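Metallocarboxypeptidase (Trypanosoma cruzi, PDB 3DWC) is a cobalt-bound metallocarboxypeptidase of the M32 family that probably releases C-terminal amino acids from peptides with broad specificity, except proline. Local coordinates at residues L84-R89 with Q286-A291; Y162-T167 with M290-G295; E464-H469 with D476-Q481. One frame throughout, in Å; residues are numbered along the deposited sequence.

Contact 2 lies between contacts 1 and 3 and is the one near the metal; its Arg292 reaches into both of the others. Contacts 1 and 2, whose centres are 12 Å apart, both use the loop before helix 294-309 and have Met290 and Ala291 in common; a salt bridge joins them, Glu86 OE1 lying 3.1 Å from Arg292 NH2. Contacts 2 and 3, 13 Å apart between centres, meet where Arg292 CG packs 4.1 Å from Leu478 CD2. Contacts 1 and 3 do not touch. In contact 2 the Leu294 side chain lies about 8 Å from the bound cobalt held by His267, His271 and Glu298; contacts 1 and 3 lie away from the annotated sites.

Contact 1 (L84-R89 with Q286-A291); sequences LREMRR and QPVCMA
Met87 and Pro287 make the apolar part of this contact, in which a helix face receives the beta turn Gln286 to Cys289. Met87 CG lies 3.8 Å from Pro287 CG, the two side chains crossing obliquely, while the thioether runs on past the proline until CE stops 3.2 Å from Gln286 OE1. Leu9 and Phe13 of helix 3-32 also pack on Met87. Beside it, Glu86 CB and Pro287 CB stand 4.1 Å apart.

The charged part centres on Glu86, whose bend at chi2 (-54°) turns its carboxylate from the proline toward Arg85. That arginine grips the single oxygen Glu86 OE2 side-on, through NE at 2.9 Å and NH2 at 3.2 Å, with the oxygen close to the guanidinium plane, while Glu86 OE1 turns to Arg292.

No direct hydrogen bond joins the two segments. A water connects them, 2.7 Å from Pro287 O and 3.1 Å from Glu86 OE1, and Asn83, one residue before 84-89, grips the turn at Gln286 OE1 and Val288 N. The chemistry implies that turn and helix meet through apolar packing, a water and Asn83, and that the buried carboxylate probably stays ionised between Arg85 and Arg292.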
# COMPACT_ATOMS: atom_id res chain seq x y z
N LEU B 84 28.11 6.88 11.55
CA LEU B 84 28.19 6.28 12.88
C LEU B 84 27.56 7.19 13.95
O LEU B 84 26.89 6.72 14.86
CB LEU B 84 29.64 5.93 13.25
CG LEU B 84 29.90 5.18 14.57
CD1 LEU B 84 29.05 3.91 14.71
CD2 LEU B 84 31.41 4.86 14.72
N ARG B 85 27.79 8.50 13.82
CA ARG B 85 27.09 9.50 14.66
C ARG B 85 25.56 9.39 14.55
O ARG B 85 24.84 9.43 15.54
CB ARG B 85 27.51 10.92 14.27
CG ARG B 85 27.00 12.02 15.19
CD ARG B 85 27.30 13.41 14.60
NE ARG B 85 26.63 13.58 13.31
CZ ARG B 85 27.12 14.25 12.27
NH1 ARG B 85 28.30 14.83 12.32
NH2 ARG B 85 26.41 14.32 11.16
N GLU B 86 25.06 9.24 13.32
CA GLU B 86 23.63 9.19 13.13
C GLU B 86 23.06 7.86 13.63
O GLU B 86 21.94 7.82 14.14
CB GLU B 86 23.26 9.49 11.69
CG GLU B 86 23.66 10.87 11.27
CD GLU B 86 23.12 11.97 12.20
OE1 GLU B 86 21.95 11.90 12.58
OE2 GLU B 86 23.88 12.91 12.50
N MET B 87 23.84 6.78 13.53
CA MET B 87 23.46 5.49 14.10
C MET B 87 23.28 5.55 15.61
O MET B 87 22.31 5.03 16.13
CB MET B 87 24.53 4.42 13.80
CG MET B 87 24.61 3.97 12.36
SD MET B 87 26.04 2.91 12.10
CE MET B 87 25.59 2.18 10.50
N ARG B 88 24.26 6.12 16.32
CA ARG B 88 24.14 6.30 17.77
C ARG B 88 22.91 7.10 18.14
O ARG B 88 22.21 6.74 19.08
CB ARG B 88 25.36 7.02 18.36
CG ARG B 88 25.17 7.44 19.80
CD ARG B 88 26.46 7.93 20.45
NE ARG B 88 27.28 6.81 20.91
CZ ARG B 88 27.16 6.23 22.09
NH1 ARG B 88 27.97 5.24 22.41
NH2 ARG B 88 26.23 6.64 22.96
N ARG B 89 22.66 8.18 17.40
CA ARG B 89 21.47 8.99 17.61
C ARG B 89 20.16 8.18 17.48
O ARG B 89 19.30 8.29 18.35
CB ARG B 89 21.46 10.17 16.64
CG ARG B 89 20.17 10.93 16.70
CD ARG B 89 20.16 12.16 15.81
NE ARG B 89 18.79 12.70 15.73
CZ ARG B 89 18.17 13.36 16.73
NH1 ARG B 89 18.77 13.58 17.92
NH2 ARG B 89 16.95 13.79 16.56
N GLN B 286 20.94 4.09 4.94
CA GLN B 286 21.56 4.46 6.21
C GLN B 286 21.02 5.75 6.81
O GLN B 286 20.54 6.64 6.08
CB GLN B 286 23.06 4.66 5.97
CG GLN B 286 23.79 3.40 5.46
CD GLN B 286 23.77 2.29 6.47
OE1 GLN B 286 24.19 2.47 7.61
NE2 GLN B 286 23.29 1.10 6.05
N PRO B 287 21.20 5.91 8.12
CA PRO B 287 20.62 7.03 8.80
C PRO B 287 21.28 8.40 8.50
O PRO B 287 20.68 9.43 8.78
CB PRO B 287 20.70 6.62 10.27
CG PRO B 287 21.90 5.80 10.35
CD PRO B 287 21.98 5.07 9.06
N VAL B 288 22.48 8.42 7.90
CA VAL B 288 23.07 9.68 7.43
C VAL B 288 22.36 10.22 6.16
O VAL B 288 22.38 11.41 5.89
CB VAL B 288 24.56 9.52 7.15
CG1 VAL B 288 24.79 8.71 5.88
CG2 VAL B 288 25.26 10.93 7.11
N CYS B 289 21.75 9.32 5.39
CA CYS B 289 20.99 9.72 4.23
C CYS B 289 19.56 9.90 4.66
O CYS B 289 18.71 9.12 4.29
CB CYS B 289 21.09 8.69 3.13
SG CYS B 289 20.12 9.14 1.70
N MET B 290 19.33 10.97 5.42
CA MET B 290 18.03 11.39 5.91
C MET B 290 17.94 12.92 6.07
O MET B 290 18.96 13.59 6.27
CB MET B 290 17.80 10.81 7.28
CG MET B 290 17.96 9.33 7.31
SD MET B 290 16.79 8.63 8.43
CE MET B 290 15.39 8.85 7.32
N ALA B 291 16.73 13.46 5.95
CA ALA B 291 16.47 14.86 6.30
C ALA B 291 17.12 15.23 7.62
O ALA B 291 17.14 14.44 8.53
CB ALA B 291 15.00 15.13 6.33
O HOH W 1 19.65 10.87 10.78

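Contact 2 (Y162-T167 with M290-G295); sequences YEPGMT and MARSLG
Glu163 and Ser293 meet at the tight heart of this contact, where a loop carboxylate faces the first turn of helix 294-309. With CG anti to the backbone nitrogen (chi1 -158°) and a bend at chi2, the Glu163 chain curls back so that both oxygens reach the helix start. OE1 offers its syn lone pair to Gly295 N at 2.8 Å, along a bent N-H path of 140°. OE2 accepts from Ser293 OG at a modelled 2.4 Å, so short that its exact length is doubtful. Ser293 is also the N-cap, its hydroxyl reaching Val296 N, and Gly295, having no side chain, lets the carboxylate come close. A straighter bond lies alongside: Leu294 N points at Tyr162 O, 3.1 Å away, with an angle of 175°. The positive end of the helix would be expected to favour the charged form of Glu163.

Close packing continues on the flanks. Leu294 CD2 lies obliquely 3.6 Å from Tyr162 CD1, the two side chains running side by side in the same direction. Pro164 CG comes 3.5 Å from Arg292 O, and the two side chains pass in opposite directions; Arg292 NH1 bonds to Leu473 O and NH2 to Glu86, whereas NE is buried without a partner. The loose side is the Gly165 to Thr167 end: the type II turn from Glu163 to Met166 carries the chain away after Pro164, with Gly165 exposed.

In the fold, the contact fixes the link between helices 154-162 and 168-196 against the start of helix 294-309, which carries the cobalt ligand Glu298, with Thr422 of helix 421-441 packed against Tyr162, Glu163 and Leu294.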
# COMPACT_ATOMS: atom_id res chain seq x y z
N TYR B 162 13.16 16.34 17.37
CA TYR B 162 12.76 16.88 16.10
C TYR B 162 13.81 17.79 15.48
O TYR B 162 13.85 17.96 14.27
CB TYR B 162 11.50 17.69 16.31
CG TYR B 162 10.45 16.93 17.03
CD1 TYR B 162 9.81 15.84 16.43
CD2 TYR B 162 10.08 17.27 18.33
CE1 TYR B 162 8.84 15.13 17.12
CE2 TYR B 162 9.12 16.56 19.02
CZ TYR B 162 8.51 15.51 18.42
OH TYR B 162 7.56 14.83 19.13
N GLU B 163 14.64 18.40 16.32
CA GLU B 163 15.58 19.42 15.89
C GLU B 163 16.94 19.15 16.52
O GLU B 163 17.33 19.82 17.47
CB GLU B 163 15.04 20.82 16.28
CG GLU B 163 15.63 21.95 15.45
CD GLU B 163 15.33 21.83 13.96
OE1 GLU B 163 14.18 21.56 13.62
OE2 GLU B 163 16.26 21.99 13.11
N PRO B 164 17.67 18.15 16.01
CA PRO B 164 18.91 17.69 16.60
C PRO B 164 19.86 18.86 16.91
O PRO B 164 20.16 19.65 16.02
CB PRO B 164 19.53 16.80 15.50
CG PRO B 164 18.44 16.40 14.62
CD PRO B 164 17.30 17.38 14.80
N GLY B 165 20.31 18.96 18.15
CA GLY B 165 21.35 19.92 18.50
C GLY B 165 20.85 21.32 18.81
O GLY B 165 21.65 22.18 19.15
N MET B 166 19.54 21.54 18.72
CA MET B 166 18.95 22.83 19.08
C MET B 166 18.87 22.95 20.60
O MET B 166 18.31 22.06 21.27
CB MET B 166 17.54 22.98 18.51
CG MET B 166 16.81 24.24 18.97
SD MET B 166 17.65 25.78 18.53
CE MET B 166 17.32 25.74 16.78
N THR B 167 19.43 24.03 21.14
CA THR B 167 19.40 24.27 22.58
C THR B 167 18.26 25.22 22.96
O THR B 167 17.82 26.04 22.13
CB THR B 167 20.69 24.89 23.05
OG1 THR B 167 20.82 26.19 22.49
CG2 THR B 167 21.88 24.04 22.62
N MET B 290 19.33 10.97 5.42
CA MET B 290 18.03 11.39 5.91
C MET B 290 17.94 12.92 6.07
O MET B 290 18.96 13.59 6.27
CB MET B 290 17.80 10.81 7.28
CG MET B 290 17.96 9.33 7.31
SD MET B 290 16.79 8.63 8.43
CE MET B 290 15.39 8.85 7.32
N ALA B 291 16.73 13.46 5.95
CA ALA B 291 16.47 14.86 6.30
C ALA B 291 17.12 15.23 7.62
O ALA B 291 17.14 14.44 8.53
CB ALA B 291 15.00 15.13 6.33
N ARG B 292 17.74 16.42 7.68
CA ARG B 292 18.55 16.80 8.83
C ARG B 292 17.67 17.09 10.05
O ARG B 292 18.02 16.74 11.15
CB ARG B 292 19.47 17.98 8.47
CG ARG B 292 20.18 18.65 9.64
CD ARG B 292 21.31 17.80 10.17
NE ARG B 292 20.82 16.76 11.05
CZ ARG B 292 21.60 15.82 11.59
NH1 ARG B 292 22.91 15.82 11.35
NH2 ARG B 292 21.08 14.89 12.35
N SER B 293 16.54 17.75 9.84
CA SER B 293 15.65 18.09 10.95
C SER B 293 14.29 18.49 10.41
O SER B 293 14.12 18.69 9.18
CB SER B 293 16.23 19.23 11.81
OG SER B 293 16.01 20.49 11.21
N LEU B 294 13.32 18.64 11.31
CA LEU B 294 11.99 19.06 10.89
C LEU B 294 12.00 20.51 10.49
O LEU B 294 11.25 20.89 9.61
CB LEU B 294 10.93 18.85 11.96
CG LEU B 294 10.11 17.56 11.91
CD1 LEU B 294 10.96 16.28 11.72
CD2 LEU B 294 9.28 17.43 13.20
N GLY B 295 12.87 21.31 11.11
CA GLY B 295 13.03 22.70 10.71
C GLY B 295 13.70 22.79 9.33
O GLY B 295 13.30 23.60 8.48

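Contact 3 (E464-H469 with D476-Q481); sequences EKIWQH and DELLRQ. With SO4 (sulfate ion), chain S.
Leu478 extends its CG anti to the backbone nitrogen (chi1 178°), and Ile466 sends its CG1 arm beside its own nitrogen (chi1 -56°); bent again at chi2, that arm brings CD1 to Leu478 CG between successive helices. The two atoms, Ile466 CD1 and Leu478 CG, are 4.2 Å apart, the side chains crossing at about a right angle, and the same methyl also approaches Leu479 CD2, at 4.4 Å. Leu478 CD1 lies 3.7 Å from both His469 CB and Lys465 O. Gln468 CG covers one face of the His469 imidazole, 3.6 Å above its plane and over the ring centre, while Gln481 NE2 approaches the CE1/NE2 end obliquely, with the amide and ring planes 66° apart.

Polar linkage runs through one water. It donates to Lys465 O at 2.7 Å and more loosely to Leu478 O at 3.3 Å, and accepts from Gln481 NE2 at 3.1 Å, so one molecule ties two backbone carbonyls and a side-chain amide. Lys465 turns its ammonium elsewhere, to Ala482 O and Glu440. On the surface away from the contact, Arg480 NH2 donates to a sulfate that is probably a crystallisation component and is also bound by Thr486 N.

The joined helices are 456-467 and 475-483, separated by a short loop; Val296 and Gln300 of helix 294-309 pack against Ile466. The chemistry implies a pairing that is apolar at its core and hydrated at one edge, where one water donates to a carbonyl of each segment and so bridges the two backbones, with no clear direct hydrogen bond between them.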
# COMPACT_ATOMS: atom_id res chain seq x y z
N GLU B 464 22.20 21.43 -4.11
CA GLU B 464 23.58 21.58 -3.73
C GLU B 464 23.71 21.94 -2.26
O GLU B 464 24.55 21.38 -1.56
CB GLU B 464 24.33 22.64 -4.61
CG GLU B 464 25.39 23.51 -3.80
CD GLU B 464 25.83 24.78 -4.53
OE1 GLU B 464 26.23 24.64 -5.73
OE2 GLU B 464 25.81 25.91 -3.91
N LYS B 465 22.95 22.92 -1.82
CA LYS B 465 23.14 23.47 -0.48
C LYS B 465 22.59 22.60 0.63
O LYS B 465 23.15 22.58 1.73
CB LYS B 465 22.53 24.88 -0.36
CG LYS B 465 23.30 25.91 -1.13
CD LYS B 465 22.56 27.28 -1.19
CE LYS B 465 23.39 28.28 -1.97
NZ LYS B 465 24.79 28.49 -1.37
N ILE B 466 21.50 21.92 0.35
CA ILE B 466 20.78 21.21 1.37
C ILE B 466 20.60 19.75 1.02
O ILE B 466 21.07 18.88 1.76
CB ILE B 466 19.40 21.83 1.67
CG1 ILE B 466 19.53 23.32 2.04
CG2 ILE B 466 18.70 21.02 2.75
CD1 ILE B 466 20.39 23.58 3.30
N TRP B 467 19.89 19.46 -0.07
CA TRP B 467 19.36 18.10 -0.25
C TRP B 467 20.45 17.06 -0.33
O TRP B 467 20.33 16.02 0.27
CB TRP B 467 18.36 17.96 -1.41
CG TRP B 467 17.29 19.00 -1.52
CD1 TRP B 467 16.75 19.73 -0.51
CD2 TRP B 467 16.60 19.38 -2.70
NE1 TRP B 467 15.76 20.56 -1.00
CE2 TRP B 467 15.68 20.37 -2.36
CE3 TRP B 467 16.70 19.00 -4.05
CZ2 TRP B 467 14.85 20.98 -3.29
CZ3 TRP B 467 15.90 19.64 -4.99
CH2 TRP B 467 15.00 20.61 -4.61
N GLN B 468 21.56 17.33 -1.00
CA GLN B 468 22.58 16.28 -1.19
C GLN B 468 23.34 15.88 0.08
O GLN B 468 23.96 14.84 0.10
CB GLN B 468 23.63 16.69 -2.21
CG GLN B 468 24.56 17.82 -1.72
CD GLN B 468 25.73 18.01 -2.65
OE1 GLN B 468 26.17 17.05 -3.24
NE2 GLN B 468 26.25 19.24 -2.77
N HIS B 469 23.27 16.71 1.12
CA HIS B 469 24.01 16.47 2.36
C HIS B 469 23.27 15.57 3.39
O HIS B 469 23.90 14.99 4.29
CB HIS B 469 24.39 17.82 2.96
CG HIS B 469 25.25 18.65 2.05
ND1 HIS B 469 26.51 18.26 1.68
CD2 HIS B 469 25.01 19.83 1.43
CE1 HIS B 469 27.03 19.18 0.87
NE2 HIS B 469 26.13 20.13 0.68
N ASP B 476 24.09 23.31 12.29
CA ASP B 476 24.86 24.54 12.27
C ASP B 476 25.84 24.51 11.08
O ASP B 476 25.97 25.50 10.35
CB ASP B 476 25.61 24.76 13.59
CG ASP B 476 24.75 25.43 14.67
OD1 ASP B 476 23.62 25.88 14.36
OD2 ASP B 476 25.19 25.51 15.83
N GLU B 477 26.47 23.36 10.85
CA GLU B 477 27.52 23.21 9.82
C GLU B 477 26.85 23.34 8.46
O GLU B 477 27.36 23.99 7.54
CB GLU B 477 28.19 21.81 9.92
CG GLU B 477 29.32 21.64 10.98
CD GLU B 477 29.70 20.16 11.30
OE1 GLU B 477 28.96 19.20 10.92
OE2 GLU B 477 30.76 19.96 11.96
N LEU B 478 25.72 22.68 8.33
CA LEU B 478 24.97 22.67 7.07
C LEU B 478 24.55 24.09 6.61
O LEU B 478 24.82 24.52 5.46
CB LEU B 478 23.72 21.76 7.26
CG LEU B 478 22.79 21.64 6.08
CD1 LEU B 478 23.39 20.82 4.94
CD2 LEU B 478 21.45 21.07 6.52
N LEU B 479 23.89 24.83 7.52
CA LEU B 479 23.47 26.22 7.25
C LEU B 479 24.63 27.19 7.00
O LEU B 479 24.55 28.08 6.13
CB LEU B 479 22.54 26.71 8.35
CG LEU B 479 21.19 26.00 8.40
CD1 LEU B 479 20.25 26.69 9.37
CD2 LEU B 479 20.53 25.94 6.99
N ARG B 480 25.72 27.02 7.75
CA ARG B 480 26.94 27.78 7.53
C ARG B 480 27.52 27.52 6.15
O ARG B 480 27.92 28.44 5.42
CB ARG B 480 28.02 27.42 8.57
CG ARG B 480 28.27 28.45 9.63
CD ARG B 480 29.59 28.21 10.37
NE ARG B 480 29.45 27.16 11.38
CZ ARG B 480 29.16 27.35 12.67
NH1 ARG B 480 29.04 26.31 13.48
NH2 ARG B 480 28.99 28.58 13.17
N GLN B 481 27.61 26.26 5.78
CA GLN B 481 28.17 25.93 4.47
C GLN B 481 27.26 26.45 3.35
O GLN B 481 27.74 26.95 2.34
CB GLN B 481 28.32 24.42 4.34
CG GLN B 481 29.37 24.02 3.33
CD GLN B 481 29.49 22.51 3.21
OE1 GLN B 481 30.40 21.91 3.77
NE2 GLN B 481 28.51 21.89 2.54
S SO4 S . 27.84 31.80 12.77
O1 SO4 S . 28.07 30.96 13.95
O2 SO4 S . 28.22 31.11 11.54
O3 SO4 S . 26.44 32.22 12.79
O4 SO4 S . 28.68 33.00 12.82
O HOH W 2 25.69 23.19 2.58